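Local coordinates for TRAP-type transporter, periplasmic component (Cupriavidus necator, PDB 4P8B), which binds (S)-2-acetolactate as the periplasmic solute-binding component of a TRAP-type transporter, probably delivering it to the membrane permease, at residues Y33-V38 / I51-V56; T80-A85 / G89-A94. All coordinates share one frame; numbering follows the deposited sequence.

Contact 1: residues Y33-V38 / I51-V56; sequences YKMSLV and IWADLV. With X2X ((2S)-2-hydroxy-2-methyl-3-oxobutanoic acid), chain D.
The indole of Trp52, which meets Met35 across the contact, is tied at its polar edge: NE1 makes a hydrogen bond to the backbone oxygen of Val264 in helix 258-279. That bond satisfies the only polar atom of a large buried side chain and fixes the turn of the ring, while Phe246 packs against it edge-to-face. Strand 33-36 and helix 44-59 are the first two elements of a beta-alpha-beta unit that strand 66-69 completes, and Met35, present as selenomethionine, points from the strand at the helix. Its chain runs almost fully extended through chi1 (-174°) and chi2, then bends at chi3 (-59°), which sets the terminal methyl between the indole and the methyl of Ala53. CE comes to 3.4 Å from Trp52 CE3, approaching the ring obliquely, and to 3.9 Å from Ala53 CB. The selenium stands 5.2 Å from the centroid of the six-membered ring, a Met-aromatic contact. Ala53 suits its place because a lone methyl lets the helix lie close to the strand, and it also packs on Leu68. A slender, flexible methionine chain suits the span from strand to helix, with its methyl fitted between a broad ring and a small residue. Farther along the chain, Val38 lines the ligand pocket; its CG1 lies 3.8 Å from the keto oxygen OAC of the bound acetolactate. No hydrogen bond joins the two segments, so helix and strand meet here through close apolar contact and shape, and the indole N-H is bonded to a third element, helix 258-279.

Contact 2: residues T80-A85 / G89-A94; sequences TREFSA and GVIDMA
Ala85 O accepts a nearly straight hydrogen bond from Ile91 N (3.1 Å, N-H...O angle 172°) and a weak, bent one from Gly89 N at 3.0 Å. This is a glycine-terminated helix C-cap: Gly89 is the first residue past helix 82-88 to leave helical backbone angles, and from it the chain turns toward strand 93-97. Gly89 has a positive phi of 99°, a conformation in which a CB would collide with the preceding carbonyl oxygen, so the absence of a side chain fits the turn. The Ile91 donor sits above the Ala85 carbonyl plane, not on a lone pair. Apolar packing reinforces the turn: Val90 CB lies 4.0 Å from Ala85 CB, the small methyl letting the returning chain draw close. Ile91 points toward the helix and, with chi2 at 167°, extends CD1 to two residues about one turn apart, 3.6 Å from Ala85 CB and 3.7 Å from Glu82 CG. The Glu82 side chain crosses Ile91 at about a right angle. Its buried carboxylate is satisfied at both oxygens, OE1 by Trp101 NE1 and OE2 by Ser36 OG, and OE2 also stands 4.3 Å from the methyl CB of Ala94.

Overall arrangement
Contact 1 closes before contact 2 opens along the chain, and their centres lie 13 Å apart on the same side of the molecule's centre. They share the five-stranded mixed sheet, in which strands 33-36 and 93-97 are parallel neighbours: helix 44-59 packs on Met35, whereas Glu82, Ile91 and Ala94 meet Ser36, the next residue on the strand. The two are also joined directly, Lys34 N lying 2.8 Å from Asp92 OD2 in a probable hydrogen bond and Trp52 CZ2 packing 3.4 Å from Met93 CE. Val38 ends the first segment of contact 1, Gln79 just precedes contact 2 and Asn100 lies in helix 98-101 after strand 93-97, consistent with both contacts flanking the acetolactate site.

Contact 1: residues Y33-V38 / I51-V56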
loop_
_atom_site.group_PDB
_atom_site.type_symbol
_atom_site.label_atom_id
_atom_site.label_comp_id
_atom_site.label_asym_id
_atom_site.label_seq_id
_atom_site.Cartn_x
_atom_site.Cartn_y
_atom_site.Cartn_z
ATOM N N TYR A 33 -17.495 13.087 10.982
ATOM C CA TYR A 33 -16.597 13.149 9.844
ATOM C C TYR A 33 -16.395 11.743 9.329
ATOM O O TYR A 33 -16.467 10.802 10.092
ATOM C CB TYR A 33 -15.259 13.776 10.237
ATOM C CG TYR A 33 -15.388 15.252 10.543
ATOM C CD1 TYR A 33 -15.736 15.689 11.812
ATOM C CD2 TYR A 33 -15.198 16.195 9.550
ATOM C CE1 TYR A 33 -15.878 17.043 12.094
ATOM C CE2 TYR A 33 -15.354 17.562 9.823
ATOM C CZ TYR A 33 -15.680 17.957 11.097
ATOM O OH TYR A 33 -15.849 19.303 11.392
ATOM N N LYS A 34 -16.186 11.638 8.034
ATOM C CA LYS A 34 -16.106 10.336 7.398
ATOM C C LYS A 34 -14.658 10.004 7.021
ATOM O O LYS A 34 -14.038 10.738 6.263
ATOM C CB LYS A 34 -16.988 10.344 6.149
ATOM C CG LYS A 34 -18.390 10.817 6.393
ATOM C CD LYS A 34 -19.200 10.692 5.126
ATOM C CE LYS A 34 -20.615 11.186 5.347
ATOM N NZ LYS A 34 -21.275 11.458 4.048
HETATM N N MSE A 35 -14.148 8.868 7.510
HETATM C CA MSE A 35 -12.803 8.398 7.162
HETATM C C MSE A 35 -12.887 7.177 6.248
HETATM O O MSE A 35 -13.463 6.135 6.599
HETATM C CB MSE A 35 -12.013 8.012 8.399
HETATM C CG MSE A 35 -10.563 7.653 8.031
HETATM SE SE MSE A 35 -9.580 6.773 9.471
HETATM C CE MSE A 35 -9.716 8.165 10.829
ATOM N N SER A 36 -12.311 7.291 5.063
ATOM C CA SER A 36 -12.311 6.190 4.125
ATOM C C SER A 36 -11.123 5.258 4.366
ATOM O O SER A 36 -9.991 5.731 4.586
ATOM C CB SER A 36 -12.260 6.731 2.694
ATOM O OG SER A 36 -12.368 5.642 1.790
ATOM N N LEU A 37 -11.370 3.941 4.307
ATOM C CA LEU A 37 -10.334 2.906 4.417
ATOM C C LEU A 37 -10.696 1.792 3.455
ATOM O O LEU A 37 -11.847 1.345 3.470
ATOM C CB LEU A 37 -10.352 2.285 5.813
ATOM C CG LEU A 37 -10.082 3.233 6.973
ATOM C CD1 LEU A 37 -10.417 2.548 8.294
ATOM C CD2 LEU A 37 -8.658 3.741 6.964
ATOM N N VAL A 38 -9.732 1.276 2.690
ATOM C CA VAL A 38 -10.010 0.068 1.918
ATOM C C VAL A 38 -10.164 -1.113 2.863
ATOM O O VAL A 38 -11.117 -1.872 2.743
ATOM C CB VAL A 38 -8.894 -0.242 0.911
ATOM C CG1 VAL A 38 -9.153 -1.560 0.212
ATOM C CG2 VAL A 38 -8.804 0.842 -0.120
ATOM N N ILE A 51 -7.171 3.786 15.404
ATOM C CA ILE A 51 -6.363 4.449 16.427
ATOM C C ILE A 51 -6.387 5.956 16.198
ATOM O O ILE A 51 -6.538 6.738 17.144
ATOM C CB ILE A 51 -4.910 3.931 16.415
ATOM C CG1 ILE A 51 -4.877 2.468 16.868
ATOM C CG2 ILE A 51 -3.988 4.792 17.297
ATOM C CD1 ILE A 51 -3.565 1.731 16.584
ATOM N N TRP A 52 -6.270 6.378 14.945
ATOM C CA TRP A 52 -6.292 7.797 14.632
ATOM C C TRP A 52 -7.616 8.395 15.091
ATOM O O TRP A 52 -7.645 9.428 15.772
ATOM C CB TRP A 52 -6.121 7.986 13.128
ATOM C CG TRP A 52 -5.965 9.413 12.688
ATOM C CD1 TRP A 52 -5.604 10.494 13.450
ATOM C CD2 TRP A 52 -6.169 9.904 11.367
ATOM N NE1 TRP A 52 -5.566 11.627 12.664
ATOM C CE2 TRP A 52 -5.913 11.291 11.382
ATOM C CE3 TRP A 52 -6.539 9.301 10.159
ATOM C CZ2 TRP A 52 -6.009 12.076 10.239
ATOM C CZ3 TRP A 52 -6.630 10.082 9.028
ATOM C CH2 TRP A 52 -6.353 11.456 9.070
ATOM N N ALA A 53 -8.714 7.757 14.715
ATOM C CA ALA A 53 -10.037 8.269 15.062
ATOM C C ALA A 53 -10.217 8.349 16.568
ATOM O O ALA A 53 -10.718 9.364 17.081
ATOM C CB ALA A 53 -11.097 7.382 14.436
ATOM N N ASP A 54 -9.800 7.312 17.288
ATOM C CA ASP A 54 -9.952 7.266 18.744
ATOM C C ASP A 54 -9.110 8.359 19.389
ATOM O O ASP A 54 -9.566 9.040 20.315
ATOM C CB ASP A 54 -9.563 5.900 19.332
ATOM C CG ASP A 54 -10.493 4.771 18.911
ATOM O OD1 ASP A 54 -11.573 5.051 18.357
ATOM O OD2 ASP A 54 -10.144 3.594 19.154
ATOM N N LEU A 55 -7.888 8.567 18.914
ATOM C CA LEU A 55 -7.039 9.576 19.536
ATOM C C LEU A 55 -7.582 10.975 19.286
ATOM O O LEU A 55 -7.517 11.838 20.163
ATOM C CB LEU A 55 -5.613 9.483 19.006
ATOM C CG LEU A 55 -4.787 8.275 19.445
ATOM C CD1 LEU A 55 -3.410 8.314 18.775
ATOM C CD2 LEU A 55 -4.622 8.207 20.960
ATOM N N VAL A 56 -8.106 11.223 18.093
ATOM C CA VAL A 56 -8.659 12.536 17.776
ATOM C C VAL A 56 -9.847 12.849 18.660
ATOM O O VAL A 56 -9.956 13.956 19.207
ATOM C CB VAL A 56 -9.083 12.638 16.306
ATOM C CG1 VAL A 56 -9.955 13.867 16.095
ATOM C CG2 VAL A 56 -7.849 12.656 15.398
HETATM O OAD X2X D . -6.237 -3.825 -3.164
HETATM C CAH X2X D . -5.241 -4.229 -2.483
HETATM O OAE X2X D . -4.556 -5.230 -2.847
HETATM C CAI X2X D . -4.845 -3.514 -1.233
HETATM C CAB X2X D . -5.916 -3.753 -0.191
HETATM O OAF X2X D . -3.548 -3.862 -0.840
HETATM C CAG X2X D . -4.789 -2.069 -1.611
HETATM O OAC X2X D . -5.734 -1.323 -1.353
HETATM C CAA X2X D . -3.600 -1.533 -2.333
#

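Contact 2: residues T80-A85 / G89-A94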
loop_
_atom_site.group_PDB
_atom_site.type_symbol
_atom_site.label_atom_id
_atom_site.label_comp_id
_atom_site.label_asym_id
_atom_site.label_seq_id
_atom_site.Cartn_x
_atom_site.Cartn_y
_atom_site.Cartn_z
ATOM N N THR A 80 -9.651 3.066 -6.722
ATOM C CA THR A 80 -8.772 3.825 -7.597
ATOM C C THR A 80 -9.376 5.158 -7.997
ATOM O O THR A 80 -8.783 5.871 -8.804
ATOM C CB THR A 80 -8.307 3.034 -8.844
ATOM O OG1 THR A 80 -9.431 2.522 -9.566
ATOM C CG2 THR A 80 -7.395 1.870 -8.450
ATOM N N ARG A 81 -10.506 5.540 -7.402
ATOM C CA ARG A 81 -10.935 6.927 -7.477
ATOM C C ARG A 81 -11.227 7.511 -6.098
ATOM O O ARG A 81 -11.901 8.531 -5.975
ATOM C CB ARG A 81 -12.138 7.094 -8.401
ATOM C CG ARG A 81 -13.377 6.345 -7.948
ATOM C CD ARG A 81 -14.500 6.550 -8.960
ATOM N NE ARG A 81 -15.679 5.755 -8.641
ATOM C CZ ARG A 81 -16.646 6.133 -7.817
ATOM N NH1 ARG A 81 -16.619 7.323 -7.235
ATOM N NH2 ARG A 81 -17.688 5.325 -7.605
ATOM N N GLU A 82 -10.701 6.878 -5.062
ATOM C CA GLU A 82 -10.777 7.412 -3.715
ATOM C C GLU A 82 -10.127 8.804 -3.607
ATOM O O GLU A 82 -10.665 9.686 -2.935
ATOM C CB GLU A 82 -10.097 6.456 -2.737
ATOM C CG GLU A 82 -10.318 6.802 -1.276
ATOM C CD GLU A 82 -9.435 6.000 -0.315
ATOM O OE1 GLU A 82 -8.212 5.894 -0.575
ATOM O OE2 GLU A 82 -9.927 5.458 0.686
ATOM N N PHE A 83 -8.984 9.021 -4.266
ATOM C CA PHE A 83 -8.300 10.301 -4.135
ATOM C C PHE A 83 -9.202 11.434 -4.603
ATOM O O PHE A 83 -9.278 12.491 -3.964
ATOM C CB PHE A 83 -6.990 10.327 -4.923
ATOM C CG PHE A 83 -6.174 11.556 -4.676
ATOM C CD1 PHE A 83 -5.402 11.644 -3.534
ATOM C CD2 PHE A 83 -6.197 12.631 -5.553
ATOM C CE1 PHE A 83 -4.645 12.739 -3.273
ATOM C CE2 PHE A 83 -5.431 13.758 -5.295
ATOM C CZ PHE A 83 -4.664 13.816 -4.141
ATOM N N SER A 84 -9.861 11.247 -5.742
ATOM C CA SER A 84 -10.732 12.301 -6.257
ATOM C C SER A 84 -11.872 12.603 -5.282
ATOM O O SER A 84 -12.257 13.753 -5.090
ATOM C CB SER A 84 -11.290 11.910 -7.623
ATOM O OG SER A 84 -10.245 11.523 -8.495
ATOM N N ALA A 85 -12.408 11.567 -4.648
ATOM C CA ALA A 85 -13.486 11.758 -3.681
ATOM C C ALA A 85 -12.997 12.525 -2.447
ATOM O O ALA A 85 -13.737 13.335 -1.878
ATOM C CB ALA A 85 -14.082 10.399 -3.283
ATOM N N GLY A 89 -14.227 16.237 -1.510
ATOM C CA GLY A 89 -14.901 16.364 -0.230
ATOM C C GLY A 89 -16.041 15.386 0.019
ATOM O O GLY A 89 -16.750 15.480 1.024
ATOM N N VAL A 90 -16.237 14.438 -0.889
ATOM C CA VAL A 90 -17.131 13.324 -0.614
ATOM C C VAL A 90 -16.589 12.542 0.589
ATOM O O VAL A 90 -17.331 12.063 1.438
ATOM C CB VAL A 90 -17.246 12.413 -1.844
ATOM C CG1 VAL A 90 -17.884 11.065 -1.484
ATOM C CG2 VAL A 90 -18.024 13.119 -2.941
ATOM N N ILE A 91 -15.266 12.432 0.658
ATOM C CA ILE A 91 -14.582 11.829 1.801
ATOM C C ILE A 91 -13.861 12.933 2.575
ATOM O O ILE A 91 -13.157 13.751 1.975
ATOM C CB ILE A 91 -13.545 10.785 1.323
ATOM C CG1 ILE A 91 -14.255 9.632 0.618
ATOM C CG2 ILE A 91 -12.724 10.251 2.489
ATOM C CD1 ILE A 91 -13.320 8.731 -0.148
ATOM N N ASP A 92 -13.994 12.932 3.894
ATOM C CA ASP A 92 -13.410 14.004 4.709
ATOM C C ASP A 92 -11.946 13.742 5.011
ATOM O O ASP A 92 -11.133 14.674 5.058
ATOM C CB ASP A 92 -14.158 14.130 6.034
ATOM C CG ASP A 92 -15.630 14.541 5.866
ATOM O OD1 ASP A 92 -15.960 15.332 4.958
ATOM O OD2 ASP A 92 -16.429 14.053 6.671
HETATM N N MSE A 93 -11.617 12.475 5.243
HETATM C CA MSE A 93 -10.260 12.090 5.600
HETATM C C MSE A 93 -10.060 10.626 5.235
HETATM O O MSE A 93 -11.025 9.908 4.970
HETATM C CB MSE A 93 -9.958 12.329 7.085
HETATM C CG MSE A 93 -10.812 11.588 8.113
HETATM SE SE MSE A 93 -11.126 12.684 9.781
HETATM C CE MSE A 93 -9.321 12.679 10.436
ATOM N N ALA A 94 -8.823 10.160 5.206
ATOM C CA ALA A 94 -8.569 8.783 4.811
ATOM C C ALA A 94 -7.206 8.320 5.254
ATOM O O ALA A 94 -6.315 9.139 5.507
ATOM C CB ALA A 94 -8.682 8.659 3.302
#